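Local coordinates for putative bacterial transcription regulation protein (Staphylococcus aureus, PDB 3LUR) that probably takes part in regulating transcription, by binding small-molecule effectors as its relatives of the integron-associated effector-binding family are thought to do, at residues 46-60 with 73-87. Sequence-based numbering, arbitrary orientation.
With EDO (1,2-ethanediol), chain H; EDO (1,2-ethanediol), chain I.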
loop_
_atom_site.group_PDB
_atom_site.type_symbol
_atom_site.label_atom_id
_atom_site.label_comp_id
_atom_site.label_asym_id
_atom_site.label_seq_id
_atom_site.Cartn_x
_atom_site.Cartn_y
_atom_site.Cartn_z
ATOM N N ASP A 46 8.024 11.223 -11.085
ATOM C CA ASP A 46 7.548 10.670 -12.327
ATOM C C ASP A 46 6.200 9.932 -12.184
ATOM O O ASP A 46 5.337 10.073 -13.027
ATOM C CB ASP A 46 8.579 9.721 -12.911
ATOM C CG ASP A 46 8.306 9.409 -14.358
ATOM O OD1 ASP A 46 8.079 10.378 -15.130
ATOM O OD2 ASP A 46 8.309 8.212 -14.722
ATOM N N LEU A 47 6.049 9.117 -11.135
ATOM C CA LEU A 47 4.802 8.411 -10.915
ATOM C C LEU A 47 3.670 9.378 -10.597
ATOM O O LEU A 47 2.543 9.165 -11.009
ATOM C CB LEU A 47 4.939 7.387 -9.794
ATOM C CG LEU A 47 5.814 6.182 -10.059
ATOM C CD1 LEU A 47 5.822 5.312 -8.795
ATOM C CD2 LEU A 47 5.314 5.405 -11.275
ATOM N N GLN A 48 3.976 10.464 -9.899
ATOM C CA GLN A 48 2.935 11.428 -9.568
ATOM C C GLN A 48 2.377 12.100 -10.805
ATOM O O GLN A 48 1.219 12.505 -10.802
ATOM C CB GLN A 48 3.399 12.443 -8.526
ATOM C CG GLN A 48 3.476 11.856 -7.132
ATOM C CD GLN A 48 2.101 11.459 -6.564
ATOM O OE1 GLN A 48 1.316 10.751 -7.203
ATOM N NE2 GLN A 48 1.835 11.884 -5.328
ATOM N N LEU A 49 3.165 12.165 -11.878
ATOM C CA LEU A 49 2.670 12.729 -13.130
ATOM C C LEU A 49 1.689 11.799 -13.803
ATOM O O LEU A 49 0.878 12.251 -14.585
ATOM C CB LEU A 49 3.809 13.029 -14.090
ATOM C CG LEU A 49 4.738 14.157 -13.666
ATOM C CD1 LEU A 49 5.902 14.280 -14.676
ATOM C CD2 LEU A 49 3.951 15.455 -13.553
ATOM N N LYS A 50 1.776 10.499 -13.488
ATOM C CA LYS A 50 0.897 9.467 -14.065
ATOM C C LYS A 50 -0.331 9.191 -13.213
ATOM O O LYS A 50 -1.221 8.455 -13.624
ATOM C CB LYS A 50 1.664 8.142 -14.209
ATOM C CG LYS A 50 2.902 8.248 -15.079
ATOM C CD LYS A 50 3.505 6.882 -15.371
ATOM C CE LYS A 50 4.757 7.007 -16.243
ATOM N NZ LYS A 50 4.466 7.708 -17.530
ATOM N N ASN A 51 -0.361 9.757 -12.024
ATOM C CA ASN A 51 -1.449 9.510 -11.069
ATOM C C ASN A 51 -2.770 10.040 -11.610
ATOM O O ASN A 51 -2.926 11.237 -11.802
ATOM C CB ASN A 51 -1.113 10.142 -9.719
ATOM C CG ASN A 51 -2.010 9.651 -8.586
ATOM O OD1 ASN A 51 -3.183 9.361 -8.783
ATOM N ND2 ASN A 51 -1.451 9.575 -7.386
ATOM N N ASN A 52 -3.711 9.142 -11.865
ATOM C CA ASN A 52 -4.995 9.540 -12.464
ATOM C C ASN A 52 -6.071 9.877 -11.448
ATOM O O ASN A 52 -7.192 10.086 -11.824
ATOM C CB ASN A 52 -5.512 8.464 -13.438
ATOM C CG ASN A 52 -6.004 7.212 -12.741
ATOM O OD1 ASN A 52 -5.962 7.108 -11.514
ATOM N ND2 ASN A 52 -6.477 6.251 -13.521
ATOM N N GLY A 53 -5.729 9.857 -10.161
ATOM C CA GLY A 53 -6.679 10.198 -9.102
ATOM C C GLY A 53 -7.657 9.116 -8.633
ATOM O O GLY A 53 -8.431 9.369 -7.717
ATOM N N ASP A 54 -7.618 7.914 -9.215
ATOM C CA ASP A 54 -8.523 6.830 -8.781
ATOM C C ASP A 54 -8.403 6.615 -7.289
ATOM O O ASP A 54 -9.393 6.288 -6.632
ATOM C CB ASP A 54 -8.232 5.516 -9.501
ATOM C CG ASP A 54 -8.772 5.495 -10.908
ATOM O OD1 ASP A 54 -9.676 6.287 -11.217
ATOM O OD2 ASP A 54 -8.322 4.661 -11.705
ATOM N N LEU A 55 -7.166 6.686 -6.785
ATOM C CA LEU A 55 -6.895 6.722 -5.347
ATOM C C LEU A 55 -6.114 8.007 -5.105
ATOM O O LEU A 55 -5.159 8.314 -5.831
ATOM C CB LEU A 55 -6.103 5.513 -4.872
ATOM C CG LEU A 55 -6.921 4.219 -4.816
ATOM C CD1 LEU A 55 -6.049 3.035 -4.572
ATOM C CD2 LEU A 55 -8.026 4.336 -3.738
ATOM N N ALA A 56 -6.540 8.772 -4.103
ATOM C CA ALA A 56 -5.931 10.081 -3.812
ATOM C C ALA A 56 -4.699 9.920 -2.941
ATOM O O ALA A 56 -4.741 10.076 -1.724
ATOM C CB ALA A 56 -6.948 11.014 -3.132
ATOM N N GLY A 57 -3.592 9.620 -3.568
ATOM C CA GLY A 57 -2.356 9.506 -2.865
ATOM C C GLY A 57 -1.473 8.534 -3.597
ATOM O O GLY A 57 -1.753 8.148 -4.747
ATOM N N ILE A 58 -0.370 8.215 -2.972
ATOM C CA ILE A 58 0.551 7.268 -3.541
ATOM C C ILE A 58 0.478 6.029 -2.651
ATOM O O ILE A 58 0.298 6.132 -1.404
ATOM C CB ILE A 58 1.968 7.880 -3.699
ATOM C CG1 ILE A 58 2.909 6.883 -4.386
ATOM C CG2 ILE A 58 2.509 8.363 -2.357
ATOM C CD1 ILE A 58 4.164 7.505 -4.942
ATOM N N LEU A 59 0.567 4.881 -3.283
ATOM C CA LEU A 59 0.441 3.607 -2.598
ATOM C C LEU A 59 1.740 2.921 -2.279
ATOM O O LEU A 59 2.712 2.945 -3.073
ATOM C CB LEU A 59 -0.384 2.623 -3.441
ATOM C CG LEU A 59 -1.891 2.790 -3.707
ATOM C CD1 LEU A 59 -2.246 3.860 -4.719
ATOM C CD2 LEU A 59 -2.474 1.441 -4.219
ATOM N N GLY A 60 1.717 2.271 -1.111
ATOM C CA GLY A 60 2.681 1.308 -0.706
ATOM C C GLY A 60 1.902 0.004 -0.708
ATOM O O GLY A 60 1.178 -0.305 0.248
HETATM N N MSE A 73 5.242 -2.671 -3.471
HETATM C CA MSE A 73 5.262 -1.878 -4.671
HETATM C C MSE A 73 4.858 -0.444 -4.379
HETATM O O MSE A 73 3.785 -0.162 -3.820
HETATM C CB MSE A 73 4.363 -2.506 -5.748
HETATM C CG MSE A 73 4.326 -1.751 -7.056
HETATM SE SE MSE A 73 2.940 -2.584 -8.168
HETATM C CE MSE A 73 3.116 -1.497 -9.728
ATOM N N ILE A 74 5.733 0.482 -4.739
ATOM C CA ILE A 74 5.413 1.900 -4.647
ATOM C C ILE A 74 4.715 2.197 -5.967
ATOM O O ILE A 74 5.271 1.929 -7.032
ATOM C CB ILE A 74 6.682 2.720 -4.464
ATOM C CG1 ILE A 74 7.235 2.428 -3.069
ATOM C CG2 ILE A 74 6.417 4.236 -4.674
ATOM C CD1 ILE A 74 8.603 3.053 -2.790
ATOM N N ALA A 75 3.500 2.720 -5.904
ATOM C CA ALA A 75 2.711 2.846 -7.103
ATOM C C ALA A 75 1.622 3.895 -7.001
ATOM O O ALA A 75 1.210 4.318 -5.901
ATOM C CB ALA A 75 2.041 1.490 -7.377
ATOM N N VAL A 76 1.126 4.270 -8.166
ATOM C CA VAL A 76 -0.019 5.171 -8.269
ATOM C C VAL A 76 -1.053 4.525 -9.171
ATOM O O VAL A 76 -0.723 3.692 -10.016
ATOM C CB VAL A 76 0.338 6.556 -8.867
ATOM C CG1 VAL A 76 1.342 7.280 -7.986
ATOM C CG2 VAL A 76 0.863 6.439 -10.321
ATOM N N THR A 77 -2.312 4.914 -8.991
ATOM C CA THR A 77 -3.360 4.463 -9.889
ATOM C C THR A 77 -3.199 5.270 -11.152
ATOM O O THR A 77 -3.081 6.518 -11.118
ATOM C CB THR A 77 -4.742 4.689 -9.332
ATOM O OG1 THR A 77 -4.903 6.073 -9.010
ATOM C CG2 THR A 77 -4.984 3.827 -8.118
ATOM N N GLY A 78 -3.144 4.567 -12.281
ATOM C CA GLY A 78 -2.962 5.207 -13.573
ATOM C C GLY A 78 -3.791 4.597 -14.672
ATOM O O GLY A 78 -4.484 3.603 -14.463
ATOM N N ASP A 79 -3.730 5.219 -15.844
ATOM C CA ASP A 79 -4.410 4.711 -17.035
ATOM C C ASP A 79 -3.498 3.733 -17.749
ATOM O O ASP A 79 -2.285 3.842 -17.641
ATOM C CB ASP A 79 -4.747 5.855 -17.995
ATOM C CG ASP A 79 -5.736 6.856 -17.399
ATOM O OD1 ASP A 79 -6.486 6.476 -16.479
ATOM O OD2 ASP A 79 -5.770 8.003 -17.870
ATOM N N ASN A 80 -4.087 2.760 -18.443
ATOM C CA ASN A 80 -3.253 1.815 -19.163
ATOM C C ASN A 80 -2.955 2.307 -20.576
ATOM O O ASN A 80 -3.778 2.938 -21.233
ATOM C CB ASN A 80 -3.833 0.403 -19.156
ATOM C CG ASN A 80 -2.787 -0.642 -19.508
ATOM O OD1 ASN A 80 -1.607 -0.326 -19.613
ATOM N ND2 ASN A 80 -3.210 -1.879 -19.684
ATOM N N SER A 81 -1.727 2.030 -21.007
ATOM C CA SER A 81 -1.209 2.442 -22.313
ATOM C C SER A 81 0.176 1.799 -22.475
ATOM O O SER A 81 0.697 1.213 -21.523
ATOM C CB SER A 81 -1.093 3.969 -22.406
ATOM O OG SER A 81 -0.295 4.473 -21.347
ATOM N N ALA A 82 0.763 1.896 -23.666
ATOM C CA ALA A 82 2.099 1.337 -23.902
ATOM C C ALA A 82 3.159 1.991 -22.983
ATOM O O ALA A 82 4.059 1.319 -22.498
ATOM C CB ALA A 82 2.499 1.489 -25.385
ATOM N N ASP A 83 3.005 3.295 -22.733
ATOM C CA ASP A 83 3.956 4.093 -21.921
ATOM C C ASP A 83 4.327 3.467 -20.557
ATOM O O ASP A 83 5.520 3.375 -20.193
ATOM C CB ASP A 83 3.394 5.514 -21.678
ATOM C CG ASP A 83 3.172 6.298 -22.976
ATOM O OD1 ASP A 83 2.976 5.669 -24.035
ATOM O OD2 ASP A 83 3.180 7.556 -22.929
ATOM N N ILE A 84 3.299 3.041 -19.822
ATOM C CA ILE A 84 3.448 2.480 -18.487
ATOM C C ILE A 84 4.376 1.230 -18.409
ATOM O O ILE A 84 4.816 0.859 -17.311
ATOM C CB ILE A 84 2.049 2.115 -17.901
ATOM N N ALA A 85 4.668 0.600 -19.560
ATOM C CA ALA A 85 5.539 -0.603 -19.627
ATOM C C ALA A 85 6.949 -0.483 -18.968
ATOM O O ALA A 85 7.493 -1.480 -18.532
ATOM C CB ALA A 85 5.671 -1.069 -21.096
ATOM N N LYS A 86 7.547 0.712 -18.954
ATOM C CA LYS A 86 8.869 0.955 -18.251
ATOM C C LYS A 86 8.785 0.549 -16.731
ATOM O O LYS A 86 9.655 -0.145 -16.168
ATOM C CB LYS A 86 9.263 2.409 -18.385
ATOM C CG LYS A 86 8.233 3.359 -17.819
ATOM N N TYR A 87 7.691 0.944 -16.110
ATOM C CA TYR A 87 7.375 0.546 -14.768
ATOM C C TYR A 87 6.643 -0.767 -14.816
ATOM O O TYR A 87 6.339 -1.262 -15.882
ATOM C CB TYR A 87 6.432 1.570 -14.146
ATOM C CG TYR A 87 7.082 2.878 -13.892
ATOM C CD1 TYR A 87 7.896 3.039 -12.784
ATOM C CD2 TYR A 87 6.874 3.967 -14.725
ATOM C CE1 TYR A 87 8.509 4.213 -12.520
ATOM C CE2 TYR A 87 7.488 5.165 -14.468
ATOM C CZ TYR A 87 8.312 5.276 -13.355
ATOM O OH TYR A 87 8.939 6.442 -13.031
HETATM C C1 EDO H . 0.838 13.244 -2.871
HETATM O O1 EDO H . 1.001 11.942 -2.275
HETATM C C2 EDO H . -0.646 13.499 -3.163
HETATM O O2 EDO H . -1.102 12.692 -4.255
HETATM C C1 EDO I . -5.516 8.958 1.831
HETATM O O1 EDO I . -5.472 9.874 2.908
HETATM C C2 EDO I . -6.590 9.401 0.856
HETATM O O2 EDO I . -6.195 10.606 0.231
HETATM O O HOH W 1 -1.843 7.484 -16.000
HETATM O O HOH W 2 -6.626 2.765 -12.538
HETATM O O HOH W 3 -2.953 6.564 -6.739
#
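The antiparallel hairpin of strands 58-64 and 70-77, part of the barrel sheet of this probable effector-binding domain, pairs Leu59 with Ala75 as a hydrogen-bonded pair: Leu59 N gives to Ala75 O at 2.8 Å, and Ala75 N to Leu59 O at 2.9 Å. The loop that leads from helix 43-50 into strand 58-64 folds over the end of strand 70-77, where Thr77 holds it. Asn52 N meets Thr77 O at 2.8 Å, almost straight (173°). Thr77 OG1, set between its own backbone N and carbonyl carbon (chi1 56°), gives to Asn52 OD1 at 2.9 Å and takes the N-H of Leu55, while CG2 packs on the Leu55 side chain; a hydroxyl and a methyl on one carbon suit both tasks. The Asn52 amide offers a carbonyl for two donors and an NH2 for an acid: OD1 also accepts Asp54 N, closing an Asx turn, the donors coming from opposite faces, and ND2 reaches Asp79 OD1 at 3.0 Å from above the carboxylate plane. These bonds fix the amide's rotation. Branched Val76 packs between helix 43-50 and strand 58-64, its CG1 4.0 Å from Leu47 CB and also against Ile58 CG1. Tyr87 combines a flat face for a leucine methyl, Leu47 CD2 lying 3.6 Å from the ring centroid in a CH-pi contact, with a hydroxyl for an acid, OH donating to the anti lone pair of Asp46 OD2 at 2.5 Å.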